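Local coordinates for protein phosphoribosylaminoimidazole-succinocarboxamide synthase (Thermotoga maritima, PDB 1KUT) that catalyses the ATP-dependent joining of L-aspartate to carboxyaminoimidazole ribonucleotide, giving SAICAR on the de novo pathway to IMP, at residues F80-V85 and V111-K116; E146-I151 and I169-G174. All coordinates share one frame; numbering follows the deposited sequence.

Contact 1 of 2, residues F80-V85 and V111-K116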
ATOM      1  N   PHE B  80     -17.499   4.723   0.076  1.00 26.25           N
ATOM      2  CA  PHE B  80     -16.356   4.224   0.831  1.00 26.08           C
ATOM      3  C   PHE B  80     -15.302   5.326   0.700  1.00 25.49           C
ATOM      4  O   PHE B  80     -15.138   5.901  -0.377  1.00 25.30           O
ATOM      5  CB  PHE B  80     -15.785   2.943   0.221  1.00 26.78           C
ATOM      6  CG  PHE B  80     -16.639   1.719   0.435  1.00 27.52           C
ATOM      7  CD1 PHE B  80     -17.731   1.462  -0.376  1.00 27.62           C
ATOM      8  CD2 PHE B  80     -16.317   0.797   1.428  1.00 27.88           C
ATOM      9  CE1 PHE B  80     -18.486   0.298  -0.202  1.00 27.73           C
ATOM     10  CE2 PHE B  80     -17.069  -0.365   1.603  1.00 27.70           C
ATOM     11  CZ  PHE B  80     -18.150  -0.610   0.786  1.00 27.59           C
ATOM     12  N   PRO B  81     -14.585   5.644   1.794  1.00 25.02           N
ATOM     13  CA  PRO B  81     -13.553   6.692   1.738  1.00 24.42           C
ATOM     14  C   PRO B  81     -12.369   6.084   0.993  1.00 23.75           C
ATOM     15  O   PRO B  81     -11.259   5.972   1.527  1.00 23.45           O
ATOM     16  CB  PRO B  81     -13.247   6.941   3.210  1.00 24.50           C
ATOM     17  CG  PRO B  81     -13.371   5.551   3.801  1.00 24.65           C
ATOM     18  CD  PRO B  81     -14.631   5.010   3.128  1.00 25.03           C
ATOM     19  N   LEU B  82     -12.606   5.713  -0.259  1.00 23.15           N
ATOM     20  CA  LEU B  82     -11.582   5.031  -1.025  1.00 22.27           C
ATOM     21  C   LEU B  82     -11.497   5.429  -2.489  1.00 21.66           C
ATOM     22  O   LEU B  82     -12.484   5.843  -3.094  1.00 22.29           O
ATOM     23  CB  LEU B  82     -11.871   3.532  -0.920  1.00 22.29           C
ATOM     24  CG  LEU B  82     -10.923   2.537  -0.263  1.00 22.60           C
ATOM     25  CD1 LEU B  82     -10.264   3.102   1.002  1.00 22.37           C
ATOM     26  CD2 LEU B  82     -11.746   1.292   0.029  1.00 22.63           C
ATOM     27  N   GLU B  83     -10.299   5.300  -3.045  1.00 20.38           N
ATOM     28  CA  GLU B  83     -10.037   5.574  -4.449  1.00 19.19           C
ATOM     29  C   GLU B  83      -9.411   4.270  -4.938  1.00 18.19           C
ATOM     30  O   GLU B  83      -8.369   3.865  -4.456  1.00 17.49           O
ATOM     31  CB  GLU B  83      -9.066   6.743  -4.603  1.00 19.84           C
ATOM     32  CG  GLU B  83      -9.710   8.092  -4.339  1.00 21.87           C
ATOM     33  CD  GLU B  83      -8.810   9.271  -4.703  1.00 23.38           C
ATOM     34  OE1 GLU B  83      -8.080   9.186  -5.716  1.00 24.06           O
ATOM     35  OE2 GLU B  83      -8.844  10.298  -3.985  1.00 24.69           O
ATOM     36  N   VAL B  84     -10.076   3.590  -5.862  1.00 17.73           N
ATOM     37  CA  VAL B  84      -9.586   2.321  -6.376  1.00 17.25           C
ATOM     38  C   VAL B  84      -9.013   2.564  -7.769  1.00 17.61           C
ATOM     39  O   VAL B  84      -9.736   2.949  -8.693  1.00 17.85           O
ATOM     40  CB  VAL B  84     -10.727   1.274  -6.479  1.00 17.01           C
ATOM     41  CG1 VAL B  84     -10.131  -0.108  -6.754  1.00 16.66           C
ATOM     42  CG2 VAL B  84     -11.570   1.274  -5.210  1.00 15.95           C
ATOM     43  N   VAL B  85      -7.720   2.309  -7.920  1.00 17.12           N
ATOM     44  CA  VAL B  85      -7.048   2.534  -9.178  1.00 16.50           C
ATOM     45  C   VAL B  85      -6.674   1.238  -9.876  1.00 16.76           C
ATOM     46  O   VAL B  85      -6.145   0.310  -9.251  1.00 16.07           O
ATOM     47  CB  VAL B  85      -5.766   3.357  -8.946  1.00 17.04           C
ATOM     48  CG1 VAL B  85      -5.036   3.592 -10.262  1.00 17.12           C
ATOM     49  CG2 VAL B  85      -6.120   4.680  -8.274  1.00 16.35           C
ATOM     50  N   VAL B 111      -4.609  -3.534  -9.488  1.00 22.75           N
ATOM     51  CA  VAL B 111      -5.577  -2.796  -8.684  1.00 22.10           C
ATOM     52  C   VAL B 111      -4.914  -2.311  -7.399  1.00 21.87           C
ATOM     53  O   VAL B 111      -4.337  -3.112  -6.677  1.00 21.87           O
ATOM     54  CB  VAL B 111      -6.758  -3.680  -8.256  1.00 22.15           C
ATOM     55  CG1 VAL B 111      -7.827  -2.820  -7.608  1.00 21.45           C
ATOM     56  CG2 VAL B 111      -7.310  -4.434  -9.447  1.00 22.69           C
ATOM     57  N   GLU B 112      -5.020  -1.008  -7.117  1.00 21.52           N
ATOM     58  CA  GLU B 112      -4.446  -0.389  -5.922  1.00 21.03           C
ATOM     59  C   GLU B 112      -5.503   0.394  -5.141  1.00 20.81           C
ATOM     60  O   GLU B 112      -6.337   1.084  -5.735  1.00 20.43           O
ATOM     61  CB  GLU B 112      -3.357   0.623  -6.293  1.00 21.33           C
ATOM     62  CG  GLU B 112      -2.092   0.074  -6.913  1.00 22.24           C
ATOM     63  CD  GLU B 112      -0.976   1.127  -6.970  1.00 22.23           C
ATOM     64  OE1 GLU B 112      -1.070   2.098  -7.761  1.00 22.26           O
ATOM     65  OE2 GLU B 112      -0.003   0.982  -6.204  1.00 22.53           O
ATOM     66  N   PHE B 113      -5.458   0.320  -3.815  1.00 20.84           N
ATOM     67  CA  PHE B 113      -6.398   1.089  -3.010  1.00 21.21           C
ATOM     68  C   PHE B 113      -5.693   2.258  -2.335  1.00 21.66           C
ATOM     69  O   PHE B 113      -4.546   2.164  -1.906  1.00 21.72           O
ATOM     70  CB  PHE B 113      -7.062   0.232  -1.934  1.00 20.69           C
ATOM     71  CG  PHE B 113      -8.046  -0.763  -2.465  1.00 21.75           C
ATOM     72  CD1 PHE B 113      -7.614  -1.975  -3.003  1.00 21.68           C
ATOM     73  CD2 PHE B 113      -9.419  -0.496  -2.420  1.00 21.58           C
ATOM     74  CE1 PHE B 113      -8.536  -2.909  -3.485  1.00 22.21           C
ATOM     75  CE2 PHE B 113     -10.347  -1.428  -2.902  1.00 21.98           C
ATOM     76  CZ  PHE B 113      -9.906  -2.636  -3.436  1.00 21.46           C
ATOM     77  N   PHE B 114      -6.406   3.367  -2.239  1.00 22.47           N
ATOM     78  CA  PHE B 114      -5.900   4.570  -1.602  1.00 23.02           C
ATOM     79  C   PHE B 114      -6.992   5.137  -0.712  1.00 23.60           C
ATOM     80  O   PHE B 114      -8.132   5.325  -1.141  1.00 23.14           O
ATOM     81  CB  PHE B 114      -5.545   5.618  -2.650  1.00 22.76           C
ATOM     82  CG  PHE B 114      -4.341   5.279  -3.455  1.00 22.49           C
ATOM     83  CD1 PHE B 114      -3.075   5.680  -3.033  1.00 21.73           C
ATOM     84  CD2 PHE B 114      -4.466   4.565  -4.649  1.00 22.28           C
ATOM     85  CE1 PHE B 114      -1.945   5.382  -3.793  1.00 21.74           C
ATOM     86  CE2 PHE B 114      -3.339   4.257  -5.419  1.00 22.20           C
ATOM     87  CZ  PHE B 114      -2.075   4.669  -4.993  1.00 21.90           C
ATOM     88  N   ILE B 115      -6.651   5.397   0.537  1.00 24.71           N
ATOM     89  CA  ILE B 115      -7.616   5.984   1.434  1.00 25.90           C
ATOM     90  C   ILE B 115      -7.780   7.418   0.978  1.00 27.00           C
ATOM     91  O   ILE B 115      -6.805   8.177   0.932  1.00 26.26           O
ATOM     92  CB  ILE B 115      -7.107   5.972   2.876  1.00 26.27           C
ATOM     93  CG1 ILE B 115      -7.162   4.536   3.401  1.00 26.39           C
ATOM     94  CG2 ILE B 115      -7.943   6.943   3.755  1.00 25.71           C
ATOM     95  CD1 ILE B 115      -6.831   4.420   4.871  1.00 27.68           C
ATOM     96  N   LYS B 116      -8.996   7.809   0.616  1.00 28.43           N
ATOM     97  CA  LYS B 116      -9.148   9.190   0.198  1.00 30.32           C
ATOM     98  C   LYS B 116      -9.117  10.055   1.468  1.00 31.31           C
ATOM     99  O   LYS B 116     -10.007   9.999   2.323  1.00 31.29           O
ATOM    100  CB  LYS B 116     -10.421   9.387  -0.652  1.00 30.58           C
ATOM    101  CG  LYS B 116     -11.732   9.522   0.069  1.00 31.56           C
ATOM    102  CD  LYS B 116     -12.892   9.665  -0.941  1.00 32.75           C
ATOM    103  CE  LYS B 116     -12.797  10.921  -1.840  1.00 33.09           C
ATOM    104  NZ  LYS B 116     -11.778  10.848  -2.938  1.00 33.57           N
TER
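E83 and F114 face each other as an antiparallel hydrogen-bonded pair: E83 N donates a hydrogen bond to F114 O over 2.9 Å, and F114 N donates to E83 O over 3.0 Å. Two residues on, V85 and E112 repeat the exchange more tightly, with E112 N 2.7 Å from V85 O, and the V85 N to E112 O bond is almost straight at 173°. At the other end K116 N reaches P81 O over 3.1 Å, from above the carbonyl plane and on no lone pair; P81 is the centre of an inverse gamma turn. V84 and F113, a non-hydrogen-bonded pair, turn their backbone polar groups outward, V84 to Y171 and F113 to V125. On their face of the sheet V84 CG1 lies over the F113 ring, 4.3 Å from its centroid, in a CH-pi contact. Across the other face CG and CD of K116 lie along P81, and the bends beyond them (chi3 -62°, chi4 75°) turn NZ back to E83 OE2, 3.2 Å away, a salt bridge whose hydrogen bond is weak; E172 is the second carboxylate on that ammonium. A methionine in place of K116 would probably leave E83 and E172 without their shared positive charge, with D122 close by to add to the repulsion. E112 takes its own charge partners from R87 and R97. The arrangement is a regular antiparallel strand pair inside the larger sheet of the SAICAR synthetase fold, with strands 164-175 and 124-125 continuing the hydrogen bonding on its two outer edges.

Contact 2 of 2, residues E146-I151 and I169-G174; sequences EAAVKI and IKYEFG
Helix-on-sheet packing is what joins these segments: one side of helix 138-160 lies against strand 164-175, and two aromatic rings of the strand fill the interval between them. Y171 and F173, two residues apart, both direct their side chains to the helix, where they meet A147, A148 and I151. A147 brings its methyl to the F173 ring, with CB 3.5 Å from CE2 and a little farther from CZ. The same ring reaches the helix backbone, its CZ lying 3.8 Å from A148 N. A148 stands between the aromatics, its CB 3.9 Å from CD2 of Y171 and 4.3 Å from CZ of F173. Small alanines here are consistent with the rings coming so near the helix backbone: Y171 CE2 is only 3.5 Å from A148 O. The I151 and Y171 side chains pass in opposite senses, and the CG2 methyl of I151 comes obliquely to the phenol end of Y171. With CG1 of I151 beside the backbone N (chi1 -68°), CG2 is left to meet the tyrosine, 3.5 Å from CE1 and 3.2 Å from OH. The other branch ends at CD1, 4.4 Å from F173 CE2, so I151 packs closely on Y171 and more loosely on F173. The buried hydroxyl of Y171 is satisfied by T152 OG1, next along the helix, and A148 O also bonds that threonine. T152 thus links the phenol end to the helix, which is likely to limit how the ring can shift. L183 of strand 181-183 adds to the apolar core, touching I151, Y171 and F173, while strand 78-87 lies alongside 164-175, its V86 packing on A148, and M144 and L155 of helix 138-160 extend the packing along the helix.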
ATOM      1  N   GLU B 146     -13.010  -6.835  -8.088  1.00 25.25           N
ATOM      2  CA  GLU B 146     -13.602  -7.547  -9.229  1.00 25.90           C
ATOM      3  C   GLU B 146     -14.364  -6.580 -10.126  1.00 24.90           C
ATOM      4  O   GLU B 146     -14.293  -6.648 -11.354  1.00 24.76           O
ATOM      5  CB  GLU B 146     -14.567  -8.648  -8.751  1.00 27.91           C
ATOM      6  CG  GLU B 146     -13.974  -9.656  -7.758  1.00 30.66           C
ATOM      7  CD  GLU B 146     -15.009 -10.685  -7.260  1.00 33.07           C
ATOM      8  OE1 GLU B 146     -15.425 -11.564  -8.064  1.00 33.77           O
ATOM      9  OE2 GLU B 146     -15.407 -10.608  -6.066  1.00 33.63           O
ATOM     10  N   ALA B 147     -15.105  -5.680  -9.501  1.00 23.83           N
ATOM     11  CA  ALA B 147     -15.863  -4.711 -10.252  1.00 23.15           C
ATOM     12  C   ALA B 147     -14.885  -3.809 -11.014  1.00 22.79           C
ATOM     13  O   ALA B 147     -15.002  -3.634 -12.236  1.00 22.78           O
ATOM     14  CB  ALA B 147     -16.724  -3.901  -9.305  1.00 22.64           C
ATOM     15  N   ALA B 148     -13.915  -3.250 -10.293  1.00 22.30           N
ATOM     16  CA  ALA B 148     -12.924  -2.367 -10.903  1.00 22.14           C
ATOM     17  C   ALA B 148     -12.306  -2.955 -12.171  1.00 22.46           C
ATOM     18  O   ALA B 148     -12.285  -2.291 -13.213  1.00 22.15           O
ATOM     19  CB  ALA B 148     -11.838  -2.033  -9.899  1.00 21.50           C
ATOM     20  N   VAL B 149     -11.788  -4.185 -12.093  1.00 22.36           N
ATOM     21  CA  VAL B 149     -11.195  -4.820 -13.269  1.00 22.28           C
ATOM     22  C   VAL B 149     -12.248  -5.058 -14.361  1.00 22.56           C
ATOM     23  O   VAL B 149     -12.019  -4.752 -15.532  1.00 22.47           O
ATOM     24  CB  VAL B 149     -10.502  -6.150 -12.891  1.00 22.39           C
ATOM     25  CG1 VAL B 149     -10.149  -6.949 -14.146  1.00 21.44           C
ATOM     26  CG2 VAL B 149      -9.232  -5.848 -12.107  1.00 21.89           C
ATOM     27  N   LYS B 150     -13.402  -5.595 -13.985  1.00 22.53           N
ATOM     28  CA  LYS B 150     -14.469  -5.825 -14.956  1.00 22.78           C
ATOM     29  C   LYS B 150     -14.719  -4.532 -15.744  1.00 21.76           C
ATOM     30  O   LYS B 150     -14.655  -4.506 -16.974  1.00 21.81           O
ATOM     31  CB  LYS B 150     -15.754  -6.219 -14.228  1.00 23.82           C
ATOM     32  CG  LYS B 150     -16.951  -6.451 -15.143  1.00 25.02           C
ATOM     33  CD  LYS B 150     -17.183  -7.928 -15.381  1.00 26.17           C
ATOM     34  CE  LYS B 150     -17.353  -8.629 -14.049  1.00 26.70           C
ATOM     35  NZ  LYS B 150     -18.308  -7.845 -13.207  1.00 27.69           N
ATOM     36  N   ILE B 151     -15.010  -3.465 -15.013  1.00 20.60           N
ATOM     37  CA  ILE B 151     -15.279  -2.166 -15.610  1.00 19.88           C
ATOM     38  C   ILE B 151     -14.108  -1.702 -16.461  1.00 19.16           C
ATOM     39  O   ILE B 151     -14.288  -1.215 -17.570  1.00 18.70           O
ATOM     40  CB  ILE B 151     -15.534  -1.106 -14.516  1.00 19.36           C
ATOM     41  CG1 ILE B 151     -16.838  -1.407 -13.787  1.00 19.12           C
ATOM     42  CG2 ILE B 151     -15.593   0.289 -15.126  1.00 18.96           C
ATOM     43  CD1 ILE B 151     -17.036  -0.548 -12.546  1.00 18.64           C
ATOM     44  N   ILE B 169      -7.092   4.119 -14.646  1.00 19.72           N
ATOM     45  CA  ILE B 169      -8.306   4.824 -14.308  1.00 18.34           C
ATOM     46  C   ILE B 169      -8.553   4.644 -12.824  1.00 18.27           C
ATOM     47  O   ILE B 169      -8.160   3.639 -12.254  1.00 18.11           O
ATOM     48  CB  ILE B 169      -9.476   4.224 -15.155  1.00 18.07           C
ATOM     49  CG1 ILE B 169     -10.809   4.874 -14.794  1.00 17.06           C
ATOM     50  CG2 ILE B 169      -9.558   2.717 -14.938  1.00 17.64           C
ATOM     51  CD1 ILE B 169     -11.873   4.580 -15.789  1.00 16.99           C
ATOM     52  N   LYS B 170      -9.179   5.630 -12.194  1.00 18.37           N
ATOM     53  CA  LYS B 170      -9.485   5.559 -10.769  1.00 18.13           C
ATOM     54  C   LYS B 170     -11.002   5.502 -10.559  1.00 17.82           C
ATOM     55  O   LYS B 170     -11.751   6.222 -11.226  1.00 17.54           O
ATOM     56  CB  LYS B 170      -8.934   6.793 -10.050  1.00 18.79           C
ATOM     57  CG  LYS B 170      -9.295   6.823  -8.566  1.00 20.10           C
ATOM     58  CD  LYS B 170      -9.574   8.237  -8.075  1.00 21.60           C
ATOM     59  CE  LYS B 170     -10.705   8.902  -8.868  1.00 22.22           C
ATOM     60  NZ  LYS B 170     -11.383   9.981  -8.084  1.00 22.26           N
ATOM     61  N   TYR B 171     -11.446   4.651  -9.636  1.00 17.28           N
ATOM     62  CA  TYR B 171     -12.874   4.514  -9.316  1.00 16.88           C
ATOM     63  C   TYR B 171     -13.139   4.810  -7.841  1.00 17.57           C
ATOM     64  O   TYR B 171     -12.215   4.951  -7.034  1.00 17.56           O
ATOM     65  CB  TYR B 171     -13.364   3.087  -9.582  1.00 15.12           C
ATOM     66  CG  TYR B 171     -13.126   2.589 -11.000  1.00 14.07           C
ATOM     67  CD1 TYR B 171     -13.864   3.093 -12.074  1.00 13.44           C
ATOM     68  CD2 TYR B 171     -12.162   1.615 -11.260  1.00 13.08           C
ATOM     69  CE1 TYR B 171     -13.643   2.637 -13.369  1.00 13.01           C
ATOM     70  CE2 TYR B 171     -11.935   1.149 -12.552  1.00 12.49           C
ATOM     71  CZ  TYR B 171     -12.680   1.662 -13.592  1.00 12.36           C
ATOM     72  OH  TYR B 171     -12.489   1.179 -14.855  1.00 12.26           O
ATOM     73  N   GLU B 172     -14.423   4.902  -7.517  1.00 18.66           N
ATOM     74  CA  GLU B 172     -14.919   5.110  -6.163  1.00 19.51           C
ATOM     75  C   GLU B 172     -16.253   4.376  -6.107  1.00 19.40           C
ATOM     76  O   GLU B 172     -17.094   4.525  -6.995  1.00 18.77           O
ATOM     77  CB  GLU B 172     -15.079   6.601  -5.844  1.00 20.79           C
ATOM     78  CG  GLU B 172     -13.750   7.278  -5.463  1.00 22.95           C
ATOM     79  CD  GLU B 172     -13.889   8.764  -5.140  1.00 24.50           C
ATOM     80  OE1 GLU B 172     -14.953   9.174  -4.617  1.00 24.88           O
ATOM     81  OE2 GLU B 172     -12.921   9.522  -5.394  1.00 25.39           O
ATOM     82  N   PHE B 173     -16.418   3.551  -5.079  1.00 20.00           N
ATOM     83  CA  PHE B 173     -17.624   2.754  -4.907  1.00 20.95           C
ATOM     84  C   PHE B 173     -18.386   3.093  -3.638  1.00 22.23           C
ATOM     85  O   PHE B 173     -17.845   3.726  -2.709  1.00 22.95           O
ATOM     86  CB  PHE B 173     -17.289   1.267  -4.869  1.00 19.61           C
ATOM     87  CG  PHE B 173     -16.692   0.733  -6.144  1.00 19.68           C
ATOM     88  CD1 PHE B 173     -15.335   0.905  -6.421  1.00 19.20           C
ATOM     89  CD2 PHE B 173     -17.474   0.005  -7.035  1.00 18.78           C
ATOM     90  CE1 PHE B 173     -14.758   0.361  -7.558  1.00 18.91           C
ATOM     91  CE2 PHE B 173     -16.917  -0.546  -8.177  1.00 18.92           C
ATOM     92  CZ  PHE B 173     -15.537  -0.365  -8.439  1.00 19.63           C
ATOM     93  N   GLY B 174     -19.638   2.640  -3.597  1.00 23.13           N
ATOM     94  CA  GLY B 174     -20.486   2.882  -2.448  1.00 24.05           C
ATOM     95  C   GLY B 174     -21.510   1.776  -2.313  1.00 24.84           C
ATOM     96  O   GLY B 174     -21.573   0.866  -3.145  1.00 24.59           O
TER

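The two contacts come in series along the chain, contact 1 closing at K116 before contact 2 opens at E146, and their centres are about 10 Å apart. Strand 78-87 is the common neighbour: it pairs antiparallel with 105-115 in contact 1 and, on its other edge, antiparallel with 164-175, the strand of contact 2. Backbone hydrogen bonding joins the two contacts directly, as at F80 with F173. Helix 138-160 packs on this sheet and reaches both contacts, touching V111 and F113 besides the two aromatics of contact 2. Strand 78-87 thus sits between its two partners with the helix against the sheet, and the charge of K116 in contact 1 reaches E172 of contact 2.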